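Local coordinates for IroE protein (Escherichia coli, PDB 2GZS) that hydrolyses the trilactone ring of the siderophore enterobactin and its C-glucosylated forms, opening it usually once to give linear trimers, at residues A[186-192]-A[229-234]; A[179-183]-A[222-226]. All coordinates share one frame; numbering follows the deposited sequence.

Contact 1: A[186-192]-A[229-234]; sequences VTAVEPL and ILKDKG
The ammonium group of Lys233 is gripped by two carbonyls where helix 179-187 gives way to the following loop: NZ gives one hydrogen bond of 2.8 Å to Thr187 O and another of 2.8 Å to Val189 O, and water 1 accepts a third from it. Within this alpha/beta-hydrolase fold the contact joins the C-terminal ends of two neighbouring helices, 179-187 and 219-232, the second closed by a Schellman motif with Gly234 at positive phi as its C-prime residue. Lys233 reaches the carbonyls because its chain is fully extended beyond CG (chi2 180°), passing aslant over Val189, with Lys233 CD 4.1 Å from Val189 CG2. NZ lies tilted out of both carbonyl planes, less so at Val189. With an alanine here, the carbonyls of Thr187 and Val189 would probably lose this shared donor and the loop would be less firmly held to the helix end. Nearer helix 150-161 the packing is apolar: Leu230 meets Val186 at about a right angle, Leu230 CD1 to Val186 CG1 3.7 Å, and both lean on Trp159 of helix 150-161, as does Val189. Ile229 CG2, held anti to its own backbone N, faces the Thr187 side chain, 4.0 Å from CB. At the far end the backbone of Lys233 takes over, its O accepting from Leu192 N at 2.8 Å with an N-H...O angle of 162°. Water 2 donates both to that same Lys233 O, at 3.0 Å, and to Glu190 O, while Leu192 CD2 rests 4.1 Å from Gly234 CA.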
loop_
_atom_site.group_PDB
_atom_site.type_symbol
_atom_site.label_atom_id
_atom_site.label_comp_id
_atom_site.label_asym_id
_atom_site.label_seq_id
_atom_site.Cartn_x
_atom_site.Cartn_y
_atom_site.Cartn_z
ATOM N N VAL A 186 -15.976 4.818 4.678
ATOM C CA VAL A 186 -14.917 5.722 5.141
ATOM C C VAL A 186 -15.478 6.970 5.755
ATOM O O VAL A 186 -15.109 7.483 6.799
ATOM C CB VAL A 186 -13.960 6.101 3.963
ATOM C CG1 VAL A 186 -13.167 7.336 4.349
ATOM C CG2 VAL A 186 -13.097 4.902 3.585
ATOM N N THR A 187 -16.498 7.599 5.108
ATOM C CA THR A 187 -16.967 8.866 5.629
ATOM C C THR A 187 -17.997 8.635 6.766
ATOM O O THR A 187 -18.364 9.649 7.342
ATOM C CB THR A 187 -17.595 9.764 4.536
ATOM O OG1 THR A 187 -18.688 9.086 3.881
ATOM C CG2 THR A 187 -16.588 10.034 3.411
ATOM N N ALA A 188 -18.362 7.408 7.065
ATOM C CA ALA A 188 -19.304 7.126 8.140
ATOM C C ALA A 188 -18.625 6.950 9.506
ATOM O O ALA A 188 -19.338 6.705 10.480
ATOM C CB ALA A 188 -20.105 5.864 7.838
ATOM N N VAL A 189 -17.269 7.001 9.508
ATOM C CA VAL A 189 -16.603 6.673 10.766
ATOM C C VAL A 189 -16.936 7.644 11.866
ATOM O O VAL A 189 -17.339 8.794 11.673
ATOM C CB VAL A 189 -15.061 6.732 10.597
ATOM C CG1 VAL A 189 -14.571 5.663 9.652
ATOM C CG2 VAL A 189 -14.686 8.114 10.126
ATOM N N GLU A 190 -16.776 7.190 13.119
ATOM C CA GLU A 190 -17.077 8.115 14.225
ATOM C C GLU A 190 -16.060 9.226 14.383
ATOM O O GLU A 190 -14.882 8.977 14.034
ATOM C CB GLU A 190 -17.093 7.304 15.537
ATOM C CG GLU A 190 -18.159 6.226 15.584
ATOM C CD GLU A 190 -17.667 4.936 14.945
ATOM O OE1 GLU A 190 -16.605 4.921 14.264
ATOM O OE2 GLU A 190 -18.374 3.914 15.128
ATOM N N PRO A 191 -16.433 10.399 14.844
ATOM C CA PRO A 191 -15.494 11.498 15.084
ATOM C C PRO A 191 -14.317 11.041 15.920
ATOM O O PRO A 191 -14.559 10.337 16.914
ATOM C CB PRO A 191 -16.293 12.573 15.832
ATOM C CG PRO A 191 -17.650 12.363 15.163
ATOM C CD PRO A 191 -17.831 10.870 15.141
ATOM N N LEU A 192 -13.132 11.447 15.539
ATOM C CA LEU A 192 -11.894 11.380 16.317
ATOM C C LEU A 192 -11.299 9.984 16.381
ATOM O O LEU A 192 -10.107 9.886 16.627
ATOM C CB LEU A 192 -12.130 11.917 17.752
ATOM C CG LEU A 192 -12.635 13.364 17.782
ATOM C CD1 LEU A 192 -12.449 13.905 19.213
ATOM C CD2 LEU A 192 -11.981 14.276 16.763
ATOM N N ILE A 229 -15.642 15.808 4.960
ATOM C CA ILE A 229 -16.207 15.054 6.075
ATOM C C ILE A 229 -15.098 14.499 6.973
ATOM O O ILE A 229 -15.218 14.581 8.209
ATOM C CB ILE A 229 -17.164 13.951 5.585
ATOM C CG1 ILE A 229 -18.360 14.607 4.869
ATOM C CG2 ILE A 229 -17.702 13.081 6.697
ATOM C CD1 ILE A 229 -19.343 13.555 4.316
ATOM N N LEU A 230 -14.045 13.932 6.377
ATOM C CA LEU A 230 -13.017 13.328 7.253
ATOM C C LEU A 230 -12.348 14.384 8.092
ATOM O O LEU A 230 -12.089 14.189 9.301
ATOM C CB LEU A 230 -12.007 12.580 6.401
ATOM C CG LEU A 230 -12.545 11.271 5.774
ATOM C CD1 LEU A 230 -11.466 10.580 4.971
ATOM C CD2 LEU A 230 -13.098 10.359 6.881
ATOM N N LYS A 231 -12.076 15.549 7.541
ATOM C CA LYS A 231 -11.491 16.630 8.348
ATOM C C LYS A 231 -12.368 17.008 9.512
ATOM O O LYS A 231 -11.874 17.202 10.628
ATOM C CB LYS A 231 -11.367 17.855 7.416
ATOM C CG LYS A 231 -9.964 17.964 6.843
ATOM C CD LYS A 231 -9.613 16.898 5.824
ATOM C CE LYS A 231 -9.661 17.530 4.441
ATOM N NZ LYS A 231 -8.321 17.848 3.890
ATOM N N ASP A 232 -13.681 17.078 9.199
ATOM C CA ASP A 232 -14.608 17.373 10.281
ATOM C C ASP A 232 -14.562 16.293 11.385
ATOM O O ASP A 232 -14.825 16.600 12.569
ATOM C CB ASP A 232 -16.056 17.471 9.761
ATOM C CG ASP A 232 -16.420 18.733 9.028
ATOM O OD1 ASP A 232 -15.626 19.698 9.083
ATOM O OD2 ASP A 232 -17.499 18.763 8.385
ATOM N N LYS A 233 -14.256 15.073 10.988
ATOM C CA LYS A 233 -14.174 13.972 11.931
ATOM C C LYS A 233 -12.787 13.854 12.553
ATOM O O LYS A 233 -12.522 12.838 13.224
ATOM C CB LYS A 233 -14.595 12.682 11.205
ATOM C CG LYS A 233 -16.114 12.835 10.973
ATOM C CD LYS A 233 -16.719 11.652 10.258
ATOM C CE LYS A 233 -18.246 11.737 10.424
ATOM N NZ LYS A 233 -18.834 10.462 9.992
ATOM N N GLY A 234 -11.904 14.818 12.277
ATOM C CA GLY A 234 -10.614 14.836 12.981
ATOM C C GLY A 234 -9.513 14.068 12.284
ATOM O O GLY A 234 -8.420 13.803 12.824
HETATM O O HOH W 1 -21.184 9.247 11.648
HETATM O O HOH W 2 -12.378 9.852 13.007
#

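Contact 2: A[179-183]-A[222-226]; sequences YDALL and KIHTT
Asp180 and Lys222 reach out from neighbouring helices and meet at about a right angle: Lys222 NZ donates at 2.8 Å to the syn lone pair of Asp180 OD1, on the side of OD2, in a salt bridge. The helices run almost parallel, 13° apart, but the axes of the two short segments come no closer than 12.1 Å, so the contact is made by side chains. Lys222 bends at chi3 (-149°) on its way to the carboxylate, and its CD passes obliquely by the Tyr179 ring, 4.1 Å from CE2. Tyr179 itself reaches across with CG anti to the backbone N (chi1 166°), which carries its hydroxyl end to Ile223, where OH lies 3.8 Å from CG1 and the two side chains cross at about a right angle. One turn further on, Leu183 comes across Thr226, its CD2 3.7 Å from OG1 and 4.0 Å from CG2, while CD1 touches Lys222 CB. The Thr226 hydroxyl is turned back to its own helix and donates to Lys222 O, which also accepts Thr226 N from the opposite face of the carbonyl plane. The result is a nearly parallel pair of helices on the alpha/beta-hydrolase scaffold, bridged by a salt bridge at the exposed Asp180 and by largely apolar contacts among buried side chains. With its proton committed to Lys222 O, the buried Thr226 hydroxyl probably needs no polar partner where it meets the Leu183 methyls.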
loop_
_atom_site.group_PDB
_atom_site.type_symbol
_atom_site.label_atom_id
_atom_site.label_comp_id
_atom_site.label_asym_id
_atom_site.label_seq_id
_atom_site.Cartn_x
_atom_site.Cartn_y
_atom_site.Cartn_z
ATOM N N TYR A 179 -15.835 0.875 -5.032
ATOM C CA TYR A 179 -15.256 2.142 -4.577
ATOM C C TYR A 179 -16.233 2.965 -3.771
ATOM O O TYR A 179 -15.962 3.433 -2.681
ATOM C CB TYR A 179 -14.802 2.956 -5.801
ATOM C CG TYR A 179 -14.457 4.407 -5.728
ATOM C CD1 TYR A 179 -13.381 4.760 -4.913
ATOM C CD2 TYR A 179 -15.113 5.428 -6.423
ATOM C CE1 TYR A 179 -12.996 6.081 -4.791
ATOM C CE2 TYR A 179 -14.727 6.759 -6.316
ATOM C CZ TYR A 179 -13.656 7.073 -5.487
ATOM O OH TYR A 179 -13.190 8.363 -5.321
ATOM N N ASP A 180 -17.433 3.224 -4.313
ATOM C CA ASP A 180 -18.385 4.065 -3.615
ATOM C C ASP A 180 -18.829 3.401 -2.320
ATOM O O ASP A 180 -19.051 4.190 -1.375
ATOM C CB ASP A 180 -19.628 4.380 -4.474
ATOM C CG ASP A 180 -19.280 5.282 -5.673
ATOM O OD1 ASP A 180 -19.242 6.507 -5.455
ATOM O OD2 ASP A 180 -19.077 4.785 -6.795
ATOM N N ALA A 181 -18.968 2.073 -2.356
ATOM C CA ALA A 181 -19.394 1.440 -1.071
ATOM C C ALA A 181 -18.350 1.623 0.024
ATOM O O ALA A 181 -18.604 1.851 1.221
ATOM C CB ALA A 181 -19.625 -0.051 -1.226
ATOM N N LEU A 182 -17.075 1.523 -0.383
ATOM C CA LEU A 182 -15.970 1.784 0.553
ATOM C C LEU A 182 -15.897 3.229 0.952
ATOM O O LEU A 182 -15.677 3.516 2.159
ATOM C CB LEU A 182 -14.623 1.425 -0.123
ATOM C CG LEU A 182 -13.613 0.467 0.438
ATOM C CD1 LEU A 182 -14.135 -0.412 1.553
ATOM C CD2 LEU A 182 -13.044 -0.395 -0.708
ATOM N N LEU A 183 -16.046 4.172 0.020
ATOM C CA LEU A 183 -16.088 5.569 0.485
ATOM C C LEU A 183 -17.196 5.897 1.484
ATOM O O LEU A 183 -17.059 6.716 2.384
ATOM C CB LEU A 183 -16.299 6.550 -0.690
ATOM C CG LEU A 183 -15.011 6.919 -1.423
ATOM C CD1 LEU A 183 -15.293 7.956 -2.504
ATOM C CD2 LEU A 183 -13.945 7.387 -0.440
ATOM N N LYS A 222 -16.461 13.552 -5.361
ATOM C CA LYS A 222 -16.518 12.567 -4.298
ATOM C C LYS A 222 -15.349 12.734 -3.344
ATOM O O LYS A 222 -15.525 12.652 -2.112
ATOM C CB LYS A 222 -16.515 11.148 -4.919
ATOM C CG LYS A 222 -17.924 10.781 -5.367
ATOM C CD LYS A 222 -17.910 9.334 -5.838
ATOM C CE LYS A 222 -18.931 9.085 -6.930
ATOM N NZ LYS A 222 -18.504 7.884 -7.721
ATOM N N ILE A 223 -14.166 12.972 -3.937
ATOM C CA ILE A 223 -13.012 13.093 -3.048
ATOM C C ILE A 223 -13.069 14.364 -2.268
ATOM O O ILE A 223 -12.747 14.394 -1.061
ATOM C CB ILE A 223 -11.723 13.068 -3.898
ATOM C CG1 ILE A 223 -11.504 11.720 -4.583
ATOM C CG2 ILE A 223 -10.533 13.457 -3.031
ATOM C CD1 ILE A 223 -10.376 11.774 -5.596
ATOM N N HIS A 224 -13.517 15.481 -2.863
ATOM C CA HIS A 224 -13.527 16.684 -2.041
ATOM C C HIS A 224 -14.528 16.546 -0.907
ATOM O O HIS A 224 -14.219 16.994 0.210
ATOM C CB HIS A 224 -13.781 17.952 -2.880
ATOM C CG HIS A 224 -12.537 18.175 -3.719
ATOM N ND1 HIS A 224 -11.279 18.228 -3.160
ATOM C CD2 HIS A 224 -12.336 18.312 -5.044
ATOM C CE1 HIS A 224 -10.358 18.405 -4.085
ATOM N NE2 HIS A 224 -10.984 18.471 -5.240
ATOM N N THR A 225 -15.690 15.930 -1.171
ATOM C CA THR A 225 -16.589 15.787 -0.026
ATOM C C THR A 225 -15.956 14.874 1.028
ATOM O O THR A 225 -16.080 15.132 2.237
ATOM C CB THR A 225 -17.900 15.131 -0.481
ATOM O OG1 THR A 225 -18.552 16.086 -1.343
ATOM C CG2 THR A 225 -18.836 14.782 0.666
ATOM N N THR A 226 -15.308 13.817 0.529
ATOM C CA THR A 226 -14.693 12.845 1.429
ATOM C C THR A 226 -13.699 13.557 2.341
ATOM O O THR A 226 -13.758 13.393 3.560
ATOM C CB THR A 226 -13.999 11.720 0.666
ATOM O OG1 THR A 226 -14.994 10.894 0.048
ATOM C CG2 THR A 226 -13.237 10.793 1.626
#

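How the contacts relate
Contacts 1 and 2 are successive levels of one interface between helices 179-187 and 219-232, their centres about 12 Å apart. Contact 2 joins the first turn of helix 179-187 to an early turn of helix 219-232, and contact 1 their C-terminal ends and the loop that follows. The levels meet directly where Thr187 CG2 packs 3.8 Å from Thr226 OG1, and the hydroxyl of Thr187 bonds back to Leu183 O within its helix. Contact 1 lies away from the active site. Contact 2 is nearer: the Tyr179 side chain is about 10 Å from that of the active-site Ser149 and about 8 Å from the bound diisopropyl phosphonate.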